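Local coordinates for protein acidocalcisomal pyrophosphatase (Trypanosoma brucei brucei, PDB 5C5V) that probably hydrolyses inorganic pyrophosphate to phosphate with magnesium as cofactor, and here holds magnesium and the substrate analogue imidodiphosphate, at residues A50-I55 with W65-S70; L244-M249 with E317-V322; I5-S10 with D117-R122; I177-K182 with P186-H191; H331-L334 with K338-E341. One frame throughout, in Å; residues are numbered along the deposited sequence.

Contact 1: residues A50-I55 with W65-S70; sequences AEINAI and WAWWCS
W67 carries this contact: I52 covers one face of its indole, E51 reaches the ring edge, and I55 touches CB. The main interaction is a CH-pi contact. I52 CG1 sits over the five-membered ring, 3.7 Å from its centroid and only 11° off the ring normal. I52 CD1 continues along the same face and reaches W67 CZ2 at 3.7 Å. With CG1 beside the backbone N (chi1 -70°), the longer branch of I52 is the one that meets the ring. A looser apolar contact joins I55 CD1 to W67 CB at 4.1 Å. The polar contact is at the ring edge. W67 NE1 lies 3.0 Å from E51 OE1 in a weak, bent and doubtful hydrogen bond, since the place of OE1 is less sure. V29 and C33 of helix 26-36 also touch I52, and L36 touches W67. The contact joins helices 43-53 and 61-69, the two helices of a helix-loop-helix unit, consistent with an EF-hand.

Contact 2: residues L244-M249 with E317-V322; sequences LGVLGM and EYAMKV
V246 on strand 238-251 points at A319 on helix 316-336, and one methyl does most of the touching. V246 CG1 lies between the backbone N and the carbonyl carbon (chi1 61°). From there it meets A319 CB at 3.7 Å. The same methyl comes to the edge of the Y318 ring, near its plane, 3.9 Å from CD2. The V246 methyl thus meets the rim of the tyrosine and not its face. A319 CB points back at the strand and rests on the backbone of G245, 3.6 Å from G245 C. Strand and helix run at 65° to each other, and their axes approach to 6.5 Å. G245 and A319 are small, so the backbones come close there, with CA atoms 5.2 Å apart. L244 and G245 form a classic beta bulge opposite V260. W257 of strand 254-263 also packs on V246. No hydrogen bond links the two segments. Helix 316-336 is therefore held to the sheet here by close apolar packing.

Contact 3: residues I5-S10 with D117-R122; sequences IKKIMS and DLETGR
K7 and E119 mark the closest backbone approach, with CA atoms 6.9 Å apart, where helix 3-14 meets the turn after strand 110-117. In this turn 118-120 have helical backbone angles without regular helical bonds, and G121 has positive phi. The side chain of K7 runs out from the helix and lies along two backbone carbonyls. K7 CE is 3.4 Å from L118 O, and K7 CD is 3.5 Å from E119 O. CG stands beside the backbone N (chi1 -69°), and the chain then stays extended until it bends at the last torsion. The ammonium group does not meet the carboxylate: K7 NZ and E119 OE1 are 6.2 Å apart. E119 has a different polar partner, as its OE1 forms a salt bridge with R11, which like K7 lies on helix 3-14. The turn connects strands 110-117 and 123-126. Backbone bonds and the D117 side chain hold it. D117 OD2 accepts from E119 N at 3.0 Å, nearly along its C-O axis (an Asx turn). It also accepts from T120 N at 3.2 Å, from above the carboxylate plane (an Asx motif). An ST turn follows, in which T120 OG1 accepts from R122 N at 3.2 Å. The other carboxylate oxygen, D117 OD1, is hydrogen-bonded to Q94 and H92. On the helix side, I8 packs against V83 and F87 of helix 73-87.

Contact 4: residues I177-K182 with P186-H191; sequences IKQDIK and PRFYKH. With 2PN (imidodiphosphoric acid), chain C.
R187 NH1 serves two acceptors of different origin. It gives 2PN O1 a nearly straight bond of 2.9 Å, and it forms a salt bridge of 3.0 Å with D180 OD2. D180 uses the anti lone pair of OD2, and its carboxylate is turned 69° from the guanidinium plane. R187 NH2 adds a bond of 2.8 Å to 2PN O3, so the guanidinium meets the ligand edge-on. An extended chain from CG to NE carries it there. R187 NE is buried with no partner. This is the pyrophosphate pocket of the enzyme, where Y198, Y296 and K297 also bind the ligand. The backbone frame is one edge of a small antiparallel sheet, where strand 185-186 pairs with 177-182. I181 and P186 form a non-hydrogen-bonded pair, and R187 N bonds to D180 O at 2.8 Å. On the far side of this backbone Q179 NE2 donates to R187 O at 2.9 Å, approaching from above the carbonyl plane. The same NE2 lies over one face of the F188 ring, 3.5 Å from CE2.

Contact 5: residues H331-L334 with K338-E341; sequences HNLL and KRGE
L334 and K338 have CA atoms 4.5 Å apart where the chain turns back at the C-terminal end of helix 316-336. The helix widens to a pi-type turn at 332-334. K338 is the first residue to leave helical angles, with positive phi (58°). The backbone link is R339 N to L333 O, 2.9 Å and nearly straight. The donor lies six residues after the acceptor, a wider turn than the four of an alpha helix. K338 CA also makes a CA-H...O contact with L334 O at 3.0 Å. Among the side chains, L334 CD1 lies 3.9 Å from G340 CA and packs against the tail. K338 NZ turns to K335 O and to D86 of the third subunit, another copy of the protein, with which it forms a salt bridge. W129 and W205 also touch L333. L333 and R339 cross at about a right angle: the R339 chain bends at chi3 (64°), and L333 CD1 lies over one guanidinium face, 3.8 Å from R339 NH1.

Overall arrangement
Contacts 1 and 3 involve the N-terminal helices, while contacts 2, 4 and 5 lie nearer the ligand. Contacts 1 and 3 touch: W65 packs on K6 and M9, with W65 CH2 3.5 Å from K6 CA. Contact 1 lies far from the pocket, its centre about 61 Å from that of contact 4. Contact 4 holds the ligand directly through R187. Contacts 2 and 5 share helix 316-336, their centres about 23 Å apart and each about 26 Å from that of contact 4. The side chain of V246 in contact 2 is about 8 Å from that of D224, a magnesium ligand. The side chain of L333 in contact 5 is about 10 Å from that of D221.

Contact 1: residues A50-I55 with W65-S70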
# COMPACT_ATOMS: atom_id res chain seq x y z
N ALA A 50 -3.25 -13.83 -59.18
CA ALA A 50 -3.77 -13.05 -60.29
C ALA A 50 -5.01 -12.29 -59.82
O ALA A 50 -5.19 -11.12 -60.17
CB ALA A 50 -4.11 -13.95 -61.48
N GLU A 51 -5.86 -12.95 -59.03
CA GLU A 51 -7.07 -12.33 -58.52
C GLU A 51 -6.80 -11.12 -57.61
O GLU A 51 -7.53 -10.12 -57.66
CB GLU A 51 -7.93 -13.36 -57.78
CG GLU A 51 -8.75 -14.29 -58.67
CD GLU A 51 -9.50 -15.35 -57.87
OE1 GLU A 51 -9.64 -15.17 -56.65
OE2 GLU A 51 -9.95 -16.37 -58.46
N ILE A 52 -5.77 -11.22 -56.77
CA ILE A 52 -5.49 -10.16 -55.82
C ILE A 52 -4.81 -8.99 -56.53
O ILE A 52 -5.09 -7.84 -56.24
CB ILE A 52 -4.64 -10.66 -54.63
CG1 ILE A 52 -5.49 -11.59 -53.74
CG2 ILE A 52 -4.14 -9.49 -53.79
CD1 ILE A 52 -4.69 -12.46 -52.82
N ASN A 53 -3.92 -9.28 -57.47
CA ASN A 53 -3.33 -8.21 -58.28
C ASN A 53 -4.37 -7.38 -59.03
O ASN A 53 -4.21 -6.16 -59.19
CB ASN A 53 -2.35 -8.79 -59.31
CG ASN A 53 -1.08 -9.33 -58.68
OD1 ASN A 53 -0.72 -8.97 -57.56
ND2 ASN A 53 -0.38 -10.20 -59.43
N ALA A 54 -5.44 -8.04 -59.49
CA ALA A 54 -6.49 -7.38 -60.25
C ALA A 54 -7.43 -6.55 -59.37
O ALA A 54 -8.43 -6.04 -59.87
CB ALA A 54 -7.29 -8.39 -61.02
N ILE A 55 -7.12 -6.43 -58.08
CA ILE A 55 -7.89 -5.55 -57.22
C ILE A 55 -7.45 -4.12 -57.51
O ILE A 55 -6.30 -3.89 -57.91
CB ILE A 55 -7.71 -5.86 -55.72
CG1 ILE A 55 -8.33 -7.21 -55.38
CG2 ILE A 55 -8.35 -4.79 -54.86
CD1 ILE A 55 -8.44 -7.45 -53.90
N TRP A 65 -10.88 -8.95 -47.59
CA TRP A 65 -12.01 -9.73 -47.11
C TRP A 65 -12.97 -10.04 -48.25
O TRP A 65 -13.43 -11.17 -48.39
CB TRP A 65 -12.74 -9.00 -45.99
CG TRP A 65 -13.92 -9.73 -45.40
CD1 TRP A 65 -15.20 -9.27 -45.29
CD2 TRP A 65 -13.93 -11.05 -44.81
NE1 TRP A 65 -16.00 -10.21 -44.68
CE2 TRP A 65 -15.25 -11.31 -44.38
CE3 TRP A 65 -12.95 -12.02 -44.61
CZ2 TRP A 65 -15.61 -12.50 -43.75
CZ3 TRP A 65 -13.31 -13.21 -43.99
CH2 TRP A 65 -14.63 -13.43 -43.57
N ALA A 66 -13.26 -9.03 -49.07
CA ALA A 66 -14.15 -9.18 -50.21
C ALA A 66 -13.63 -10.25 -51.17
O ALA A 66 -14.39 -11.10 -51.63
CB ALA A 66 -14.32 -7.85 -50.93
N TRP A 67 -12.34 -10.17 -51.48
CA TRP A 67 -11.71 -11.16 -52.34
C TRP A 67 -11.84 -12.56 -51.75
O TRP A 67 -12.20 -13.51 -52.45
CB TRP A 67 -10.23 -10.83 -52.56
CG TRP A 67 -9.46 -12.03 -52.99
CD1 TRP A 67 -9.37 -12.55 -54.25
CD2 TRP A 67 -8.72 -12.92 -52.14
NE1 TRP A 67 -8.59 -13.68 -54.24
CE2 TRP A 67 -8.18 -13.93 -52.95
CE3 TRP A 67 -8.45 -12.95 -50.76
CZ2 TRP A 67 -7.39 -14.96 -52.44
CZ3 TRP A 67 -7.67 -13.97 -50.26
CH2 TRP A 67 -7.14 -14.96 -51.10
N TRP A 68 -11.55 -12.67 -50.46
CA TRP A 68 -11.61 -13.95 -49.79
C TRP A 68 -13.00 -14.57 -49.85
O TRP A 68 -13.16 -15.74 -50.18
CB TRP A 68 -11.19 -13.81 -48.34
CG TRP A 68 -11.45 -15.02 -47.52
CD1 TRP A 68 -12.52 -15.25 -46.71
CD2 TRP A 68 -10.62 -16.18 -47.43
NE1 TRP A 68 -12.41 -16.48 -46.12
CE2 TRP A 68 -11.26 -17.07 -46.54
CE3 TRP A 68 -9.41 -16.55 -48.01
CZ2 TRP A 68 -10.72 -18.32 -46.22
CZ3 TRP A 68 -8.87 -17.78 -47.69
CH2 TRP A 68 -9.52 -18.65 -46.80
N CYS A 69 -14.01 -13.76 -49.53
CA CYS A 69 -15.40 -14.23 -49.52
C CYS A 69 -15.93 -14.57 -50.91
O CYS A 69 -16.93 -15.28 -51.03
CB CYS A 69 -16.31 -13.19 -48.87
SG CYS A 69 -16.19 -13.13 -47.07
N SER A 70 -15.28 -14.06 -51.96
CA SER A 70 -15.73 -14.31 -53.32
C SER A 70 -15.33 -15.69 -53.86
O SER A 70 -15.82 -16.11 -54.89
CB SER A 70 -15.19 -13.22 -54.25
OG SER A 70 -13.82 -13.44 -54.54

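Contact 2: residues L244-M249 with E317-V322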
# COMPACT_ATOMS: atom_id res chain seq x y z
N LEU A 244 -9.71 -15.85 3.02
CA LEU A 244 -8.88 -15.77 4.23
C LEU A 244 -9.39 -16.67 5.35
O LEU A 244 -8.62 -17.17 6.15
CB LEU A 244 -8.80 -14.33 4.74
CG LEU A 244 -8.18 -13.35 3.75
CD1 LEU A 244 -8.32 -11.94 4.26
CD2 LEU A 244 -6.71 -13.71 3.49
N GLY A 245 -10.70 -16.86 5.43
CA GLY A 245 -11.25 -17.63 6.53
C GLY A 245 -12.76 -17.67 6.47
O GLY A 245 -13.35 -17.13 5.53
N VAL A 246 -13.39 -18.28 7.45
CA VAL A 246 -14.84 -18.39 7.39
C VAL A 246 -15.48 -18.45 8.77
O VAL A 246 -14.93 -19.04 9.70
CB VAL A 246 -15.28 -19.65 6.55
CG1 VAL A 246 -14.75 -20.91 7.18
CG2 VAL A 246 -16.78 -19.72 6.44
N LEU A 247 -16.66 -17.85 8.88
CA LEU A 247 -17.43 -17.83 10.12
C LEU A 247 -18.61 -18.77 10.05
O LEU A 247 -19.40 -18.70 9.11
CB LEU A 247 -17.91 -16.40 10.41
CG LEU A 247 -18.70 -16.22 11.70
CD1 LEU A 247 -17.87 -16.63 12.90
CD2 LEU A 247 -19.18 -14.77 11.83
N GLY A 248 -18.73 -19.65 11.03
CA GLY A 248 -19.78 -20.67 11.03
C GLY A 248 -21.13 -20.19 11.53
O GLY A 248 -21.68 -20.74 12.48
N MET A 249 -21.68 -19.18 10.87
CA MET A 249 -22.99 -18.66 11.24
C MET A 249 -24.10 -19.68 11.01
O MET A 249 -24.21 -20.26 9.92
CB MET A 249 -23.28 -17.40 10.43
CG MET A 249 -24.66 -16.82 10.68
SD MET A 249 -24.85 -15.28 9.75
CE MET A 249 -26.55 -14.84 10.16
N GLU A 317 -7.55 -22.56 4.89
CA GLU A 317 -7.55 -23.94 4.44
C GLU A 317 -8.94 -24.53 4.70
O GLU A 317 -9.49 -25.23 3.86
CB GLU A 317 -6.48 -24.76 5.16
CG GLU A 317 -6.48 -26.25 4.81
CD GLU A 317 -5.58 -27.10 5.71
OE1 GLU A 317 -5.00 -26.55 6.68
OE2 GLU A 317 -5.43 -28.32 5.46
N TYR A 318 -9.50 -24.21 5.85
CA TYR A 318 -10.83 -24.68 6.22
C TYR A 318 -11.93 -24.04 5.36
O TYR A 318 -12.88 -24.70 4.95
CB TYR A 318 -11.09 -24.38 7.70
CG TYR A 318 -12.30 -25.08 8.25
CD1 TYR A 318 -12.18 -26.30 8.90
CD2 TYR A 318 -13.56 -24.53 8.12
CE1 TYR A 318 -13.29 -26.95 9.40
CE2 TYR A 318 -14.67 -25.16 8.62
CZ TYR A 318 -14.52 -26.37 9.25
OH TYR A 318 -15.63 -27.01 9.75
N ALA A 319 -11.78 -22.75 5.08
CA ALA A 319 -12.76 -22.02 4.28
C ALA A 319 -12.79 -22.55 2.85
O ALA A 319 -13.84 -22.62 2.23
CB ALA A 319 -12.46 -20.51 4.29
N MET A 320 -11.62 -22.89 2.32
CA MET A 320 -11.56 -23.42 0.97
C MET A 320 -12.15 -24.83 0.91
O MET A 320 -12.69 -25.22 -0.13
CB MET A 320 -10.12 -23.37 0.44
CG MET A 320 -9.66 -21.92 0.20
SD MET A 320 -8.05 -21.68 -0.60
CE MET A 320 -6.94 -21.91 0.78
N LYS A 321 -12.06 -25.59 2.00
CA LYS A 321 -12.74 -26.89 2.05
C LYS A 321 -14.25 -26.69 2.00
O LYS A 321 -14.94 -27.35 1.23
CB LYS A 321 -12.39 -27.70 3.30
CG LYS A 321 -11.07 -28.41 3.24
CD LYS A 321 -10.86 -29.26 4.51
CE LYS A 321 -9.63 -30.17 4.38
NZ LYS A 321 -8.35 -29.37 4.46
N VAL A 322 -14.74 -25.75 2.81
CA VAL A 322 -16.16 -25.44 2.84
C VAL A 322 -16.64 -25.03 1.45
O VAL A 322 -17.71 -25.45 1.00
CB VAL A 322 -16.48 -24.32 3.85
CG1 VAL A 322 -17.87 -23.76 3.60
CG2 VAL A 322 -16.35 -24.81 5.29

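Contact 3: residues I5-S10 with D117-R122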
# COMPACT_ATOMS: atom_id res chain seq x y z
N ILE A 5 -14.78 -15.82 -38.58
CA ILE A 5 -13.81 -16.03 -39.64
C ILE A 5 -13.19 -14.70 -40.05
O ILE A 5 -12.02 -14.63 -40.38
CB ILE A 5 -14.44 -16.70 -40.87
CG1 ILE A 5 -15.14 -18.00 -40.48
CG2 ILE A 5 -13.39 -16.92 -41.96
CD1 ILE A 5 -14.21 -19.06 -39.93
N LYS A 6 -14.00 -13.65 -40.02
CA LYS A 6 -13.53 -12.33 -40.38
C LYS A 6 -12.43 -11.83 -39.43
O LYS A 6 -11.47 -11.20 -39.86
CB LYS A 6 -14.69 -11.34 -40.41
CG LYS A 6 -14.29 -9.95 -40.87
CD LYS A 6 -15.48 -9.04 -40.99
CE LYS A 6 -15.10 -7.78 -41.74
NZ LYS A 6 -16.26 -6.88 -41.96
N LYS A 7 -12.56 -12.13 -38.15
CA LYS A 7 -11.57 -11.72 -37.16
C LYS A 7 -10.27 -12.51 -37.31
O LYS A 7 -9.18 -11.95 -37.22
CB LYS A 7 -12.13 -11.88 -35.74
CG LYS A 7 -13.24 -10.90 -35.43
CD LYS A 7 -13.51 -10.82 -33.94
CE LYS A 7 -14.75 -9.98 -33.66
NZ LYS A 7 -14.45 -8.51 -33.73
N ILE A 8 -10.40 -13.80 -37.58
CA ILE A 8 -9.25 -14.62 -37.90
C ILE A 8 -8.48 -14.04 -39.08
O ILE A 8 -7.26 -13.93 -39.04
CB ILE A 8 -9.67 -16.08 -38.22
CG1 ILE A 8 -10.19 -16.76 -36.95
CG2 ILE A 8 -8.52 -16.85 -38.83
CD1 ILE A 8 -10.65 -18.18 -37.15
N MET A 9 -9.20 -13.64 -40.13
CA MET A 9 -8.57 -13.11 -41.33
C MET A 9 -8.01 -11.72 -41.08
O MET A 9 -7.05 -11.30 -41.71
CB MET A 9 -9.56 -13.06 -42.50
CG MET A 9 -10.05 -14.42 -42.94
SD MET A 9 -8.72 -15.54 -43.42
CE MET A 9 -8.22 -14.86 -45.00
N SER A 10 -8.63 -11.00 -40.15
CA SER A 10 -8.16 -9.68 -39.75
C SER A 10 -6.82 -9.76 -39.01
O SER A 10 -5.94 -8.93 -39.22
CB SER A 10 -9.21 -8.99 -38.90
OG SER A 10 -8.84 -7.65 -38.70
N ASP A 117 -19.59 -13.38 -26.64
CA ASP A 117 -18.45 -14.06 -27.22
C ASP A 117 -17.65 -13.03 -28.04
O ASP A 117 -18.18 -12.47 -29.00
CB ASP A 117 -18.91 -15.24 -28.07
CG ASP A 117 -17.78 -16.13 -28.52
OD1 ASP A 117 -17.91 -17.36 -28.37
OD2 ASP A 117 -16.76 -15.62 -29.04
N LEU A 118 -16.41 -12.76 -27.65
CA LEU A 118 -15.63 -11.68 -28.27
C LEU A 118 -15.16 -12.01 -29.69
O LEU A 118 -14.72 -11.12 -30.43
CB LEU A 118 -14.43 -11.31 -27.40
CG LEU A 118 -14.83 -10.62 -26.09
CD1 LEU A 118 -13.63 -10.01 -25.39
CD2 LEU A 118 -15.90 -9.56 -26.33
N GLU A 119 -15.25 -13.28 -30.08
CA GLU A 119 -14.88 -13.69 -31.42
C GLU A 119 -16.08 -13.71 -32.36
O GLU A 119 -16.00 -13.26 -33.51
CB GLU A 119 -14.19 -15.05 -31.39
CG GLU A 119 -12.85 -15.06 -30.64
CD GLU A 119 -11.92 -13.90 -31.05
OE1 GLU A 119 -11.61 -13.77 -32.26
OE2 GLU A 119 -11.48 -13.13 -30.16
N THR A 120 -17.20 -14.25 -31.89
CA THR A 120 -18.41 -14.31 -32.70
C THR A 120 -19.28 -13.06 -32.54
O THR A 120 -20.04 -12.69 -33.43
CB THR A 120 -19.28 -15.53 -32.35
OG1 THR A 120 -19.84 -15.35 -31.04
CG2 THR A 120 -18.45 -16.82 -32.39
N GLY A 121 -19.15 -12.38 -31.40
CA GLY A 121 -19.96 -11.21 -31.11
C GLY A 121 -21.39 -11.54 -30.67
O GLY A 121 -22.15 -10.64 -30.32
N ARG A 122 -21.74 -12.82 -30.67
CA ARG A 122 -23.06 -13.26 -30.22
C ARG A 122 -23.23 -13.11 -28.70
O ARG A 122 -22.33 -13.43 -27.93
CB ARG A 122 -23.33 -14.70 -30.64
CG ARG A 122 -23.62 -14.87 -32.14
CD ARG A 122 -24.10 -16.28 -32.48

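Contact 4: residues I177-K182 with P186-H191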
# COMPACT_ATOMS: atom_id res chain seq x y z
N ILE A 177 -30.07 -10.76 -10.37
CA ILE A 177 -30.09 -10.17 -9.04
C ILE A 177 -31.34 -9.34 -8.86
O ILE A 177 -31.74 -8.57 -9.73
CB ILE A 177 -28.85 -9.34 -8.78
CG1 ILE A 177 -27.68 -10.28 -8.49
CG2 ILE A 177 -29.09 -8.42 -7.61
CD1 ILE A 177 -26.33 -9.58 -8.46
N LYS A 178 -31.98 -9.52 -7.72
CA LYS A 178 -33.14 -8.73 -7.35
C LYS A 178 -33.04 -8.26 -5.90
O LYS A 178 -32.15 -8.69 -5.15
CB LYS A 178 -34.42 -9.53 -7.56
CG LYS A 178 -34.64 -10.61 -6.52
CD LYS A 178 -35.93 -11.36 -6.80
CE LYS A 178 -36.35 -12.22 -5.62
NZ LYS A 178 -37.84 -12.33 -5.54
N GLN A 179 -33.94 -7.37 -5.52
CA GLN A 179 -34.01 -7.00 -4.12
C GLN A 179 -34.92 -7.99 -3.40
O GLN A 179 -36.04 -8.27 -3.84
CB GLN A 179 -34.51 -5.56 -3.95
CG GLN A 179 -34.29 -5.02 -2.55
CD GLN A 179 -34.45 -3.52 -2.45
OE1 GLN A 179 -34.65 -2.83 -3.45
NE2 GLN A 179 -34.37 -3.00 -1.23
N ASP A 180 -34.42 -8.54 -2.30
CA ASP A 180 -35.21 -9.41 -1.46
C ASP A 180 -36.47 -8.67 -0.97
O ASP A 180 -36.47 -7.44 -0.84
CB ASP A 180 -34.36 -9.90 -0.28
CG ASP A 180 -35.01 -11.03 0.47
OD1 ASP A 180 -35.96 -11.66 -0.06
OD2 ASP A 180 -34.56 -11.31 1.60
N ILE A 181 -37.53 -9.42 -0.73
CA ILE A 181 -38.80 -8.88 -0.26
C ILE A 181 -39.06 -9.28 1.19
O ILE A 181 -39.07 -10.48 1.52
CB ILE A 181 -39.99 -9.38 -1.13
CG1 ILE A 181 -39.79 -9.03 -2.62
CG2 ILE A 181 -41.32 -8.82 -0.60
CD1 ILE A 181 -39.76 -7.54 -2.90
N LYS A 182 -39.26 -8.31 2.07
CA LYS A 182 -39.56 -8.63 3.45
C LYS A 182 -40.76 -7.83 3.92
O LYS A 182 -40.78 -6.60 3.79
CB LYS A 182 -38.36 -8.37 4.36
CG LYS A 182 -38.62 -8.77 5.80
CD LYS A 182 -37.36 -8.78 6.65
CE LYS A 182 -37.71 -9.10 8.10
NZ LYS A 182 -38.54 -10.33 8.20
N PRO A 186 -39.82 -4.09 -0.65
CA PRO A 186 -38.39 -4.33 -0.89
C PRO A 186 -37.56 -4.17 0.39
O PRO A 186 -37.74 -3.19 1.11
CB PRO A 186 -38.03 -3.27 -1.94
CG PRO A 186 -39.32 -3.02 -2.66
CD PRO A 186 -40.39 -3.13 -1.61
N ARG A 187 -36.70 -5.13 0.69
CA ARG A 187 -36.02 -5.20 1.99
C ARG A 187 -34.78 -4.31 2.11
O ARG A 187 -33.88 -4.34 1.28
CB ARG A 187 -35.65 -6.66 2.27
CG ARG A 187 -34.81 -6.90 3.51
CD ARG A 187 -34.39 -8.37 3.58
NE ARG A 187 -33.55 -8.69 4.73
CZ ARG A 187 -32.80 -9.78 4.84
NH1 ARG A 187 -32.75 -10.67 3.85
NH2 ARG A 187 -32.08 -9.99 5.94
N PHE A 188 -34.76 -3.51 3.17
CA PHE A 188 -33.56 -2.78 3.57
C PHE A 188 -33.17 -3.24 4.96
O PHE A 188 -34.04 -3.48 5.79
CB PHE A 188 -33.79 -1.26 3.58
CG PHE A 188 -34.08 -0.68 2.23
CD1 PHE A 188 -33.08 -0.06 1.49
CD2 PHE A 188 -35.36 -0.74 1.69
CE1 PHE A 188 -33.35 0.47 0.25
CE2 PHE A 188 -35.64 -0.20 0.46
CZ PHE A 188 -34.63 0.41 -0.27
N TYR A 189 -31.87 -3.38 5.21
CA TYR A 189 -31.42 -3.69 6.56
C TYR A 189 -31.92 -2.63 7.54
O TYR A 189 -31.72 -1.43 7.32
CB TYR A 189 -29.91 -3.74 6.64
CG TYR A 189 -29.27 -4.93 5.99
CD1 TYR A 189 -29.81 -6.20 6.14
CD2 TYR A 189 -28.11 -4.78 5.24
CE1 TYR A 189 -29.21 -7.28 5.55
CE2 TYR A 189 -27.50 -5.85 4.65
CZ TYR A 189 -28.05 -7.10 4.80
OH TYR A 189 -27.44 -8.18 4.22
N LYS A 190 -32.55 -3.07 8.61
CA LYS A 190 -33.00 -2.14 9.63
C LYS A 190 -31.87 -1.83 10.60
O LYS A 190 -31.75 -0.70 11.09
CB LYS A 190 -34.21 -2.71 10.36
CG LYS A 190 -34.87 -1.76 11.30
CD LYS A 190 -36.14 -2.38 11.84
CE LYS A 190 -36.71 -1.59 13.01
NZ LYS A 190 -37.81 -2.37 13.65
N HIS A 191 -31.02 -2.82 10.84
CA HIS A 191 -29.95 -2.72 11.84
C HIS A 191 -28.94 -1.63 11.54
O HIS A 191 -28.43 -0.97 12.44
CB HIS A 191 -29.22 -4.06 11.95
CG HIS A 191 -28.09 -4.06 12.94
ND1 HIS A 191 -28.25 -3.68 14.25
CD2 HIS A 191 -26.79 -4.41 12.80
CE1 HIS A 191 -27.10 -3.78 14.88
NE2 HIS A 191 -26.20 -4.24 14.03
P1 2PN C . -30.12 -13.20 4.99
O1 2PN C . -31.41 -13.19 4.12
O2 2PN C . -30.13 -14.49 5.85
O3 2PN C . -30.06 -11.89 5.82
N1 2PN C . -28.82 -13.17 4.00
P2 2PN C . -28.34 -14.42 3.05
O4 2PN C . -29.52 -14.91 2.15
O5 2PN C . -27.93 -15.55 3.98
O6 2PN C . -27.21 -14.00 2.21

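Contact 5: residues H331-L334 with K338-E341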
# COMPACT_ATOMS: atom_id res chain seq x y z
N HIS A 331 -22.70 -28.96 -7.96
CA HIS A 331 -22.61 -29.89 -9.09
C HIS A 331 -23.77 -30.87 -9.02
O HIS A 331 -24.38 -31.17 -10.04
CB HIS A 331 -21.28 -30.67 -9.09
CG HIS A 331 -20.14 -29.95 -9.75
ND1 HIS A 331 -20.02 -29.83 -11.12
CD2 HIS A 331 -19.06 -29.31 -9.23
CE1 HIS A 331 -18.93 -29.15 -11.41
NE2 HIS A 331 -18.33 -28.83 -10.29
N ASN A 332 -24.06 -31.35 -7.82
CA ASN A 332 -25.16 -32.30 -7.64
C ASN A 332 -26.50 -31.65 -7.95
O ASN A 332 -27.40 -32.28 -8.52
CB ASN A 332 -25.18 -32.89 -6.23
CG ASN A 332 -26.20 -34.01 -6.07
OD1 ASN A 332 -27.28 -33.81 -5.51
ND2 ASN A 332 -25.86 -35.19 -6.56
N LEU A 333 -26.63 -30.39 -7.58
CA LEU A 333 -27.88 -29.68 -7.80
C LEU A 333 -28.14 -29.46 -9.29
O LEU A 333 -29.21 -29.81 -9.80
CB LEU A 333 -27.87 -28.34 -7.06
CG LEU A 333 -29.06 -27.42 -7.33
CD1 LEU A 333 -30.26 -27.85 -6.52
CD2 LEU A 333 -28.70 -25.97 -7.06
N LEU A 334 -27.16 -28.87 -9.98
CA LEU A 334 -27.34 -28.44 -11.36
C LEU A 334 -27.09 -29.55 -12.38
O LEU A 334 -27.94 -29.80 -13.23
CB LEU A 334 -26.43 -27.24 -11.69
CG LEU A 334 -26.56 -26.69 -13.12
CD1 LEU A 334 -27.96 -26.19 -13.42
CD2 LEU A 334 -25.55 -25.58 -13.36
N LYS A 338 -30.31 -31.44 -12.35
CA LYS A 338 -30.82 -30.53 -13.37
C LYS A 338 -31.66 -29.38 -12.80
O LYS A 338 -32.63 -28.94 -13.42
CB LYS A 338 -31.65 -31.31 -14.41
CG LYS A 338 -30.95 -32.53 -15.02
CD LYS A 338 -29.61 -32.19 -15.70
CE LYS A 338 -28.97 -33.46 -16.32
NZ LYS A 338 -27.58 -33.21 -16.84
N ARG A 339 -31.33 -28.91 -11.60
CA ARG A 339 -32.07 -27.80 -11.02
C ARG A 339 -31.32 -26.48 -11.21
O ARG A 339 -30.31 -26.22 -10.56
CB ARG A 339 -32.36 -28.07 -9.55
CG ARG A 339 -33.27 -29.28 -9.31
CD ARG A 339 -33.39 -29.66 -7.81
NE ARG A 339 -34.03 -28.61 -7.01
CZ ARG A 339 -33.98 -28.53 -5.67
NH1 ARG A 339 -33.32 -29.44 -4.96
NH2 ARG A 339 -34.60 -27.53 -5.04
N GLY A 340 -31.79 -25.65 -12.14
CA GLY A 340 -31.21 -24.33 -12.35
C GLY A 340 -31.97 -23.27 -11.57
O GLY A 340 -31.46 -22.18 -11.32
N GLU A 341 -33.20 -23.59 -11.17
CA GLU A 341 -33.98 -22.69 -10.34
C GLU A 341 -34.45 -23.43 -9.10
O GLU A 341 -34.77 -24.61 -9.15
CB GLU A 341 -35.18 -22.11 -11.08
CG GLU A 341 -34.84 -21.32 -12.32
CD GLU A 341 -34.38 -22.18 -13.48
OE1 GLU A 341 -34.96 -23.29 -13.71
OE2 GLU A 341 -33.41 -21.76 -14.15